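Local coordinates for protein ten1 (Schizosaccharomyces pombe, PDB 3KF6), which partners Stn1 in an Rpa2-Rpa3-like complex at telomeres, binds single-stranded telomeric DNA and is required for telomere maintenance, at residues Leu9-Gln14 with Val98-Gln102; Asn13-Asp17 with Lys72-Val78; Glu64-Val69 with Val80-Ala86. One frame throughout, in Å; residues are numbered along the deposited sequence.

Contact 1: Leu9-Gln14 with Val98-Gln102; sequences LIFINQ and VSERQ
Gln14 and Gln102 meet amide to amide, a worked example of how two glutamines can lock a loop to a helix. Gln102 NE2 donates to Gln14 OE1 at 2.9 Å, and Gln14 NE2 returns the bond to Gln102 OE1 at 3.0 Å, both nearly straight. The two amides are close to coplanar, 29° apart, and form a cyclic pair. The other N-H of Gln102 NE2 points at a lone pair of Leu9 O, which lies close to the Gln102 amide plane, at 3.1 Å. Gln14 OE1 is also gripped twice, since the backbone Phe11 N donates to it at 2.8 Å from within the loop.

Apolar contacts flank this network. Val98 divides its two methyls: CG1, held anti to the backbone N (chi1 170°), sits over one face of the Phe11 ring, 3.8 Å from the centroid, in a CH-pi contact, while CG2 packs on Leu9 CG at 4.1 Å.

Polar groups follow at the margin. Ser99 OG lies at the ring edge, 3.4 Å from Phe11 CZ. Beyond Leu9 CD2, Arg101 NH1 bonds Asp72 O of the Stn1 subunit, and the guanidinium makes a cation-pi contact with Trp136 of the same subunit.

The bonds from Phe11 N to Gln14 OE1 and from Gln102 NE2 to Leu9 O set which end of each amide is oxygen; with that settled, the pair ties the C-terminal helix to the loop.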
loop_
_atom_site.group_PDB
_atom_site.type_symbol
_atom_site.label_atom_id
_atom_site.label_comp_id
_atom_site.label_asym_id
_atom_site.label_seq_id
_atom_site.Cartn_x
_atom_site.Cartn_y
_atom_site.Cartn_z
ATOM N N LEU B 9 -1.782 -7.969 -3.565
ATOM C CA LEU B 9 -3.140 -7.825 -3.056
ATOM C C LEU B 9 -4.007 -8.908 -3.682
ATOM O O LEU B 9 -4.250 -8.894 -4.889
ATOM C CB LEU B 9 -3.673 -6.436 -3.409
ATOM C CG LEU B 9 -5.073 -6.069 -2.925
ATOM C CD1 LEU B 9 -5.128 -6.099 -1.398
ATOM C CD2 LEU B 9 -5.422 -4.677 -3.450
ATOM N N ILE B 10 -4.487 -9.834 -2.855
ATOM C CA ILE B 10 -5.291 -10.951 -3.351
ATOM C C ILE B 10 -6.460 -11.318 -2.440
ATOM O O ILE B 10 -6.651 -10.730 -1.383
ATOM C CB ILE B 10 -4.432 -12.213 -3.476
ATOM C CG1 ILE B 10 -3.878 -12.585 -2.097
ATOM C CG2 ILE B 10 -3.291 -11.983 -4.453
ATOM C CD1 ILE B 10 -3.150 -13.919 -2.067
ATOM N N PHE B 11 -7.242 -12.304 -2.872
ATOM C CA PHE B 11 -8.349 -12.801 -2.071
ATOM C C PHE B 11 -7.807 -14.043 -1.383
ATOM O O PHE B 11 -6.828 -14.631 -1.842
ATOM C CB PHE B 11 -9.538 -13.208 -2.949
ATOM C CG PHE B 11 -10.173 -12.067 -3.678
ATOM C CD1 PHE B 11 -9.917 -11.866 -5.030
ATOM C CD2 PHE B 11 -11.019 -11.187 -3.015
ATOM C CE1 PHE B 11 -10.500 -10.800 -5.713
ATOM C CE2 PHE B 11 -11.606 -10.119 -3.689
ATOM C CZ PHE B 11 -11.345 -9.927 -5.043
ATOM N N ILE B 12 -8.430 -14.442 -0.281
ATOM C CA ILE B 12 -7.969 -15.627 0.422
ATOM C C ILE B 12 -7.996 -16.845 -0.497
ATOM O O ILE B 12 -7.101 -17.690 -0.438
ATOM C CB ILE B 12 -8.821 -15.886 1.682
ATOM C CG1 ILE B 12 -8.436 -14.865 2.763
ATOM C CG2 ILE B 12 -8.610 -17.319 2.185
ATOM C CD1 ILE B 12 -9.231 -14.991 4.046
ATOM N N ASN B 13 -9.007 -16.922 -1.359
ATOM C CA ASN B 13 -9.127 -18.049 -2.278
ATOM C C ASN B 13 -7.996 -18.131 -3.306
ATOM O O ASN B 13 -7.921 -19.101 -4.063
ATOM C CB ASN B 13 -10.481 -18.009 -3.003
ATOM C CG ASN B 13 -10.649 -16.783 -3.878
ATOM O OD1 ASN B 13 -9.817 -16.501 -4.740
ATOM N ND2 ASN B 13 -11.740 -16.051 -3.668
ATOM N N GLN B 14 -7.122 -17.128 -3.337
ATOM C CA GLN B 14 -6.008 -17.119 -4.287
ATOM C C GLN B 14 -4.669 -17.404 -3.620
ATOM O O GLN B 14 -3.644 -17.517 -4.288
ATOM C CB GLN B 14 -5.914 -15.765 -5.002
ATOM C CG GLN B 14 -7.153 -15.358 -5.772
ATOM C CD GLN B 14 -7.036 -13.951 -6.326
ATOM O OE1 GLN B 14 -6.756 -13.006 -5.585
ATOM N NE2 GLN B 14 -7.250 -13.803 -7.631
ATOM N N VAL B 98 -10.205 -4.927 -5.699
ATOM C CA VAL B 98 -9.127 -5.907 -5.681
ATOM C C VAL B 98 -9.127 -6.608 -7.035
ATOM O O VAL B 98 -8.076 -6.829 -7.627
ATOM C CB VAL B 98 -9.314 -6.982 -4.579
ATOM C CG1 VAL B 98 -8.305 -8.113 -4.774
ATOM C CG2 VAL B 98 -9.129 -6.358 -3.209
ATOM N N SER B 99 -10.317 -6.958 -7.508
ATOM C CA SER B 99 -10.451 -7.625 -8.795
ATOM C C SER B 99 -9.989 -6.723 -9.928
ATOM O O SER B 99 -9.245 -7.160 -10.798
ATOM C CB SER B 99 -11.901 -8.052 -9.039
ATOM O OG SER B 99 -12.225 -9.188 -8.263
ATOM N N GLU B 100 -10.416 -5.462 -9.908
ATOM C CA GLU B 100 -10.022 -4.526 -10.957
ATOM C C GLU B 100 -8.514 -4.329 -11.010
ATOM O O GLU B 100 -7.926 -4.275 -12.088
ATOM C CB GLU B 100 -10.708 -3.172 -10.763
ATOM C CG GLU B 100 -12.157 -3.147 -11.180
ATOM C CD GLU B 100 -12.344 -3.623 -12.612
ATOM O OE1 GLU B 100 -12.833 -4.755 -12.802
ATOM O OE2 GLU B 100 -11.986 -2.869 -13.543
ATOM N N ARG B 101 -7.882 -4.217 -9.847
ATOM C CA ARG B 101 -6.437 -4.032 -9.819
ATOM C C ARG B 101 -5.686 -5.212 -10.419
ATOM O O ARG B 101 -4.606 -5.040 -10.973
ATOM C CB ARG B 101 -5.945 -3.789 -8.389
ATOM C CG ARG B 101 -6.348 -2.440 -7.852
ATOM C CD ARG B 101 -5.562 -2.095 -6.619
ATOM N NE ARG B 101 -4.122 -2.078 -6.879
ATOM C CZ ARG B 101 -3.214 -1.745 -5.968
ATOM N NH1 ARG B 101 -3.599 -1.398 -4.747
ATOM N NH2 ARG B 101 -1.920 -1.777 -6.269
ATOM N N GLN B 102 -6.248 -6.410 -10.306
ATOM C CA GLN B 102 -5.596 -7.593 -10.857
ATOM C C GLN B 102 -5.807 -7.654 -12.368
ATOM O O GLN B 102 -4.957 -8.160 -13.103
ATOM C CB GLN B 102 -6.155 -8.869 -10.203
ATOM C CG GLN B 102 -5.877 -8.965 -8.715
ATOM C CD GLN B 102 -6.409 -10.247 -8.088
ATOM O OE1 GLN B 102 -7.238 -10.949 -8.667
ATOM N NE2 GLN B 102 -5.944 -10.544 -6.884
#

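Contact 2: Asn13-Asp17 with Lys72-Val78; sequences NQIND and KRQDGIV
Asn16 reaches the tip of the 65-85 hairpin with its amide oxygen, which accepts a weak, bent hydrogen bond from Gly76 N at 2.9 Å. The same OD1 lies 3.5 Å from Asp75 CB, and the amide stands almost perpendicular to the Asp75 carboxylate, their planes 87° apart. Deeper in, the aliphatic part of Lys72 passes the loop backbone, with CE 3.2 Å from Ile15 O. Ile15 CG2, anti to its own amide nitrogen, touches both Lys72 CD and Val78 CG2, each 4.2 Å away, from directions roughly at right angles.

In the next shell, a bend at the end of the Lys72 chain (chi4 -75°) brings NZ within 3.2 Å of Asp75 OD1 in a salt bridge that meets the carboxylate from above its plane. Asp20 makes a second salt bridge to this ammonium, probably sharing its charge. Ile15 and Val78 continue inward onto Phe26 and Val47.

The turn that offers Gly76 N is type II, from Gln74 to Ile77, with Gly76 at positive phi (74°). Arg73 and Gln74 opposite Ile77 form a classic beta bulge that runs into it, with Gln74 common to both. The whole is a beta hairpin tip of an OB fold, met by the loop leading into strand 23-34.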
loop_
_atom_site.group_PDB
_atom_site.type_symbol
_atom_site.label_atom_id
_atom_site.label_comp_id
_atom_site.label_asym_id
_atom_site.label_seq_id
_atom_site.Cartn_x
_atom_site.Cartn_y
_atom_site.Cartn_z
ATOM N N ASN B 13 -9.007 -16.922 -1.359
ATOM C CA ASN B 13 -9.127 -18.049 -2.278
ATOM C C ASN B 13 -7.996 -18.131 -3.306
ATOM O O ASN B 13 -7.921 -19.101 -4.063
ATOM C CB ASN B 13 -10.481 -18.009 -3.003
ATOM C CG ASN B 13 -10.649 -16.783 -3.878
ATOM O OD1 ASN B 13 -9.817 -16.501 -4.740
ATOM N ND2 ASN B 13 -11.740 -16.051 -3.668
ATOM N N GLN B 14 -7.122 -17.128 -3.337
ATOM C CA GLN B 14 -6.008 -17.119 -4.287
ATOM C C GLN B 14 -4.669 -17.404 -3.620
ATOM O O GLN B 14 -3.644 -17.517 -4.288
ATOM C CB GLN B 14 -5.914 -15.765 -5.002
ATOM C CG GLN B 14 -7.153 -15.358 -5.772
ATOM C CD GLN B 14 -7.036 -13.951 -6.326
ATOM O OE1 GLN B 14 -6.756 -13.006 -5.585
ATOM N NE2 GLN B 14 -7.250 -13.803 -7.631
ATOM N N ILE B 15 -4.668 -17.515 -2.297
ATOM C CA ILE B 15 -3.427 -17.763 -1.580
ATOM C C ILE B 15 -2.688 -19.007 -2.071
ATOM O O ILE B 15 -1.466 -18.989 -2.203
ATOM C CB ILE B 15 -3.680 -17.875 -0.062
ATOM C CG1 ILE B 15 -4.143 -16.516 0.471
ATOM C CG2 ILE B 15 -2.410 -18.313 0.651
ATOM C CD1 ILE B 15 -4.548 -16.523 1.934
ATOM N N ASN B 16 -3.430 -20.074 -2.349
ATOM C CA ASN B 16 -2.819 -21.314 -2.814
ATOM C C ASN B 16 -2.333 -21.239 -4.259
ATOM O O ASN B 16 -1.760 -22.198 -4.775
ATOM C CB ASN B 16 -3.791 -22.485 -2.647
ATOM C CG ASN B 16 -4.113 -22.766 -1.193
ATOM O OD1 ASN B 16 -3.237 -22.699 -0.331
ATOM N ND2 ASN B 16 -5.371 -23.094 -0.914
ATOM N N ASP B 17 -2.570 -20.104 -4.911
ATOM C CA ASP B 17 -2.116 -19.909 -6.283
ATOM C C ASP B 17 -0.767 -19.199 -6.260
ATOM O O ASP B 17 -0.111 -19.062 -7.291
ATOM C CB ASP B 17 -3.102 -19.048 -7.081
ATOM C CG ASP B 17 -4.439 -19.722 -7.286
ATOM O OD1 ASP B 17 -4.447 -20.919 -7.624
ATOM O OD2 ASP B 17 -5.481 -19.051 -7.125
ATOM N N LYS B 72 3.544 -16.216 2.690
ATOM C CA LYS B 72 3.034 -17.573 2.560
ATOM C C LYS B 72 4.115 -18.553 3.003
ATOM O O LYS B 72 5.240 -18.510 2.501
ATOM C CB LYS B 72 2.636 -17.846 1.105
ATOM C CG LYS B 72 2.091 -19.244 0.843
ATOM C CD LYS B 72 1.447 -19.309 -0.537
ATOM C CE LYS B 72 0.819 -20.666 -0.824
ATOM N NZ LYS B 72 1.842 -21.698 -1.130
ATOM N N ARG B 73 3.772 -19.424 3.949
ATOM C CA ARG B 73 4.705 -20.427 4.463
ATOM C C ARG B 73 4.628 -21.668 3.578
ATOM O O ARG B 73 5.647 -22.234 3.180
ATOM C CB ARG B 73 4.340 -20.790 5.905
ATOM C CG ARG B 73 5.206 -21.880 6.512
ATOM C CD ARG B 73 4.609 -22.410 7.809
ATOM N NE ARG B 73 4.538 -21.396 8.857
ATOM C CZ ARG B 73 4.074 -21.626 10.082
ATOM N NH1 ARG B 73 3.637 -22.836 10.409
ATOM N NH2 ARG B 73 4.049 -20.651 10.980
ATOM N N GLN B 74 3.399 -22.077 3.288
ATOM C CA GLN B 74 3.097 -23.219 2.434
ATOM C C GLN B 74 1.597 -23.124 2.176
ATOM O O GLN B 74 0.932 -22.249 2.734
ATOM C CB GLN B 74 3.454 -24.542 3.128
ATOM C CG GLN B 74 2.779 -24.758 4.465
ATOM C CD GLN B 74 3.127 -26.091 5.094
ATOM O OE1 GLN B 74 2.724 -27.145 4.602
ATOM N NE2 GLN B 74 3.882 -26.052 6.187
ATOM N N ASP B 75 1.053 -23.998 1.338
ATOM C CA ASP B 75 -0.375 -23.926 1.056
ATOM C C ASP B 75 -1.205 -23.871 2.334
ATOM O O ASP B 75 -0.981 -24.638 3.271
ATOM C CB ASP B 75 -0.827 -25.114 0.202
ATOM C CG ASP B 75 -0.260 -25.070 -1.204
ATOM O OD1 ASP B 75 -0.257 -23.979 -1.815
ATOM O OD2 ASP B 75 0.169 -26.129 -1.706
ATOM N N GLY B 76 -2.150 -22.935 2.366
ATOM C CA GLY B 76 -3.034 -22.783 3.510
ATOM C C GLY B 76 -2.477 -22.159 4.779
ATOM O O GLY B 76 -3.197 -22.058 5.772
ATOM N N ILE B 77 -1.217 -21.732 4.765
ATOM C CA ILE B 77 -0.629 -21.137 5.963
ATOM C C ILE B 77 0.157 -19.865 5.654
ATOM O O ILE B 77 1.003 -19.838 4.760
ATOM C CB ILE B 77 0.290 -22.154 6.686
ATOM C CG1 ILE B 77 0.644 -21.659 8.092
ATOM C CG2 ILE B 77 1.537 -22.384 5.875
ATOM C CD1 ILE B 77 1.647 -20.534 8.142
ATOM N N VAL B 78 -0.132 -18.815 6.414
ATOM C CA VAL B 78 0.517 -17.524 6.238
ATOM C C VAL B 78 1.138 -17.020 7.538
ATOM O O VAL B 78 0.494 -17.035 8.589
ATOM C CB VAL B 78 -0.497 -16.454 5.754
ATOM C CG1 VAL B 78 0.144 -15.075 5.797
ATOM C CG2 VAL B 78 -0.983 -16.781 4.344
#

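Contact 3: Glu64-Val69 with Val80-Ala86; sequences EWLNIV and VLLIRSA
Ile68 and Ile83 lie side by side and point the same way, so that Ile68 CD1 rests 3.9 Å from Ile83 CG1; they form a non-hydrogen-bonded antiparallel pair, as do Leu66 and Ser85, whose side chains instead diverge. Ile68 also turns CG2 to Val80 CG2, the two side chains crossing at about a right angle. Its CG2 can do so because it stands anti to the backbone N while CG1 takes the place beside it (chi1 -62°). Leu66 adds CD1 against Ile83 CG2.

On the other face of the sheet, Val69 and Leu82 touch through their beta carbons at 3.9 Å, in a hydrogen-bonded pair. On this face too, the Asn67 amide lies against the Ala86 methyl, ND2 to CB 3.6 Å. A water accepts from Asn67 ND2 and donates to Ser85 O. A second water is held three ways, donating to Glu64 OE1 and Trp65 O and accepting from Ser85 OG, while Glu64 OE2 accepts from Gln61 N.

Backbone bonds fix this register, among them Asn67 N to Arg84 O at 2.7 Å. At the Val69 end, Val69 O accepts from both Leu81 N (2.8 Å) and Leu82 N (3.0 Å), a classic beta bulge where the second strand turns a corner.

Strand 65-69 bonds on its other edge to strand 23-34, and Leu66 and Ile68 pack on Leu38 and Leu40 of strand 37-42. The opposite face turns to Stn1: Tyr55 of that subunit covers Val69 and Leu82, and Arg84 NH2 bonds its Asn101 and Pro99.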
loop_
_atom_site.group_PDB
_atom_site.type_symbol
_atom_site.label_atom_id
_atom_site.label_comp_id
_atom_site.label_asym_id
_atom_site.label_seq_id
_atom_site.Cartn_x
_atom_site.Cartn_y
_atom_site.Cartn_z
ATOM N N GLU B 64 -15.134 -10.786 13.075
ATOM C CA GLU B 64 -14.709 -9.439 12.713
ATOM C C GLU B 64 -13.751 -9.557 11.531
ATOM O O GLU B 64 -13.115 -10.601 11.332
ATOM C CB GLU B 64 -14.036 -8.721 13.884
ATOM C CG GLU B 64 -12.622 -9.151 14.212
ATOM C CD GLU B 64 -11.967 -8.183 15.178
ATOM O OE1 GLU B 64 -11.749 -7.022 14.780
ATOM O OE2 GLU B 64 -11.681 -8.569 16.330
ATOM N N TRP B 65 -13.662 -8.495 10.738
ATOM C CA TRP B 65 -12.804 -8.505 9.562
ATOM C C TRP B 65 -11.451 -7.853 9.804
ATOM O O TRP B 65 -11.361 -6.775 10.397
ATOM C CB TRP B 65 -13.525 -7.838 8.389
ATOM C CG TRP B 65 -14.659 -8.681 7.852
ATOM C CD1 TRP B 65 -15.936 -8.753 8.331
ATOM C CD2 TRP B 65 -14.590 -9.598 6.753
ATOM N NE1 TRP B 65 -16.668 -9.658 7.598
ATOM C CE2 TRP B 65 -15.864 -10.192 6.623
ATOM C CE3 TRP B 65 -13.571 -9.976 5.867
ATOM C CZ2 TRP B 65 -16.149 -11.147 5.641
ATOM C CZ3 TRP B 65 -13.853 -10.927 4.890
ATOM C CH2 TRP B 65 -15.133 -11.501 4.786
ATOM N N LEU B 66 -10.402 -8.520 9.331
ATOM C CA LEU B 66 -9.034 -8.044 9.506
ATOM C C LEU B 66 -8.256 -7.953 8.204
ATOM O O LEU B 66 -8.448 -8.771 7.306
ATOM C CB LEU B 66 -8.267 -9.001 10.423
ATOM C CG LEU B 66 -8.801 -9.239 11.834
ATOM C CD1 LEU B 66 -7.948 -10.304 12.518
ATOM C CD2 LEU B 66 -8.770 -7.931 12.618
ATOM N N ASN B 67 -7.390 -6.948 8.111
ATOM C CA ASN B 67 -6.508 -6.802 6.951
ATOM C C ASN B 67 -5.209 -7.463 7.402
ATOM O O ASN B 67 -4.724 -7.204 8.505
ATOM C CB ASN B 67 -6.234 -5.333 6.617
ATOM C CG ASN B 67 -7.334 -4.703 5.794
ATOM O OD1 ASN B 67 -7.817 -5.287 4.821
ATOM N ND2 ASN B 67 -7.727 -3.494 6.169
ATOM N N ILE B 68 -4.644 -8.300 6.542
ATOM C CA ILE B 68 -3.428 -9.030 6.864
ATOM C C ILE B 68 -2.333 -8.833 5.828
ATOM O O ILE B 68 -2.604 -8.836 4.635
ATOM C CB ILE B 68 -3.703 -10.565 6.909
ATOM C CG1 ILE B 68 -4.709 -10.896 8.013
ATOM C CG2 ILE B 68 -2.402 -11.339 7.122
ATOM C CD1 ILE B 68 -4.192 -10.655 9.406
ATOM N N VAL B 69 -1.109 -8.631 6.300
ATOM C CA VAL B 69 0.049 -8.569 5.418
ATOM C C VAL B 69 0.950 -9.642 6.009
ATOM O O VAL B 69 1.237 -9.622 7.205
ATOM C CB VAL B 69 0.794 -7.225 5.450
ATOM C CG1 VAL B 69 2.079 -7.339 4.608
ATOM C CG2 VAL B 69 -0.087 -6.128 4.887
ATOM N N VAL B 80 2.005 -14.087 9.614
ATOM C CA VAL B 80 1.605 -12.686 9.694
ATOM C C VAL B 80 2.687 -11.694 10.096
ATOM O O VAL B 80 3.458 -11.935 11.028
ATOM C CB VAL B 80 0.409 -12.511 10.656
ATOM C CG1 VAL B 80 -0.017 -11.052 10.697
ATOM C CG2 VAL B 80 -0.748 -13.393 10.204
ATOM N N LEU B 81 2.720 -10.565 9.389
ATOM C CA LEU B 81 3.679 -9.497 9.648
ATOM C C LEU B 81 2.960 -8.251 10.162
ATOM O O LEU B 81 3.478 -7.523 11.009
ATOM C CB LEU B 81 4.441 -9.144 8.363
ATOM C CG LEU B 81 5.246 -10.273 7.713
ATOM C CD1 LEU B 81 5.819 -9.794 6.391
ATOM C CD2 LEU B 81 6.349 -10.723 8.647
ATOM N N LEU B 82 1.765 -8.001 9.635
ATOM C CA LEU B 82 0.973 -6.848 10.046
ATOM C C LEU B 82 -0.506 -7.196 10.114
ATOM O O LEU B 82 -1.017 -7.929 9.271
ATOM C CB LEU B 82 1.142 -5.692 9.058
ATOM C CG LEU B 82 2.515 -5.042 8.880
ATOM C CD1 LEU B 82 2.449 -4.065 7.719
ATOM C CD2 LEU B 82 2.924 -4.329 10.160
ATOM N N ILE B 83 -1.192 -6.656 11.121
ATOM C CA ILE B 83 -2.622 -6.885 11.286
ATOM C C ILE B 83 -3.307 -5.554 11.587
ATOM O O ILE B 83 -2.808 -4.756 12.383
ATOM C CB ILE B 83 -2.933 -7.826 12.473
ATOM C CG1 ILE B 83 -2.123 -9.111 12.369
ATOM C CG2 ILE B 83 -4.426 -8.152 12.496
ATOM C CD1 ILE B 83 -2.286 -10.011 13.586
ATOM N N ARG B 84 -4.445 -5.314 10.951
ATOM C CA ARG B 84 -5.206 -4.090 11.186
ATOM C C ARG B 84 -6.685 -4.413 11.045
ATOM O O ARG B 84 -7.070 -5.215 10.203
ATOM C CB ARG B 84 -4.838 -3.000 10.175
ATOM C CG ARG B 84 -3.551 -2.233 10.470
ATOM C CD ARG B 84 -3.702 -1.322 11.693
ATOM N NE ARG B 84 -2.560 -0.426 11.861
ATOM C CZ ARG B 84 -1.324 -0.828 12.134
ATOM N NH1 ARG B 84 -1.057 -2.120 12.275
ATOM N NH2 ARG B 84 -0.351 0.064 12.270
ATOM N N SER B 85 -7.514 -3.798 11.877
ATOM C CA SER B 85 -8.950 -4.024 11.787
ATOM C C SER B 85 -9.499 -3.342 10.533
ATOM O O SER B 85 -9.086 -2.234 10.193
ATOM C CB SER B 85 -9.649 -3.442 13.018
ATOM O OG SER B 85 -11.052 -3.372 12.816
ATOM N N ALA B 86 -10.425 -4.012 9.848
ATOM C CA ALA B 86 -11.058 -3.467 8.648
ATOM C C ALA B 86 -12.527 -3.198 8.968
ATOM O O ALA B 86 -13.400 -3.283 8.099
ATOM C CB ALA B 86 -10.948 -4.464 7.490
HETATM O O HOH W 1 -12.297 -5.649 12.702
HETATM O O HOH W 2 -7.618 -1.623 8.036
#

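How the contacts relate
Contacts 2 and 3 use the same two strands, 65-74 and 77-85: contact 3 pairs them by antiparallel backbone bonding with one bulge near the centre of the folded chain, whereas contact 2 meets their turn nearer the surface through a weak side-chain bond, lysine methylenes and buried Ile15-Val78 packing. Contact 1 is partly buried, with Leu9 and Val98 inside and exposed Gln102 at its edge. It shares Asn13 and Gln14 with contact 2, and the two touch where Ile10 CD1 packs on Ile15 CG1 at 3.8 Å. Contact 3 is nested inside the loop of chain that contact 1 closes. Stn1 reaches contacts 1 and 3, through arginines and apolar packing, but does not touch contact 2.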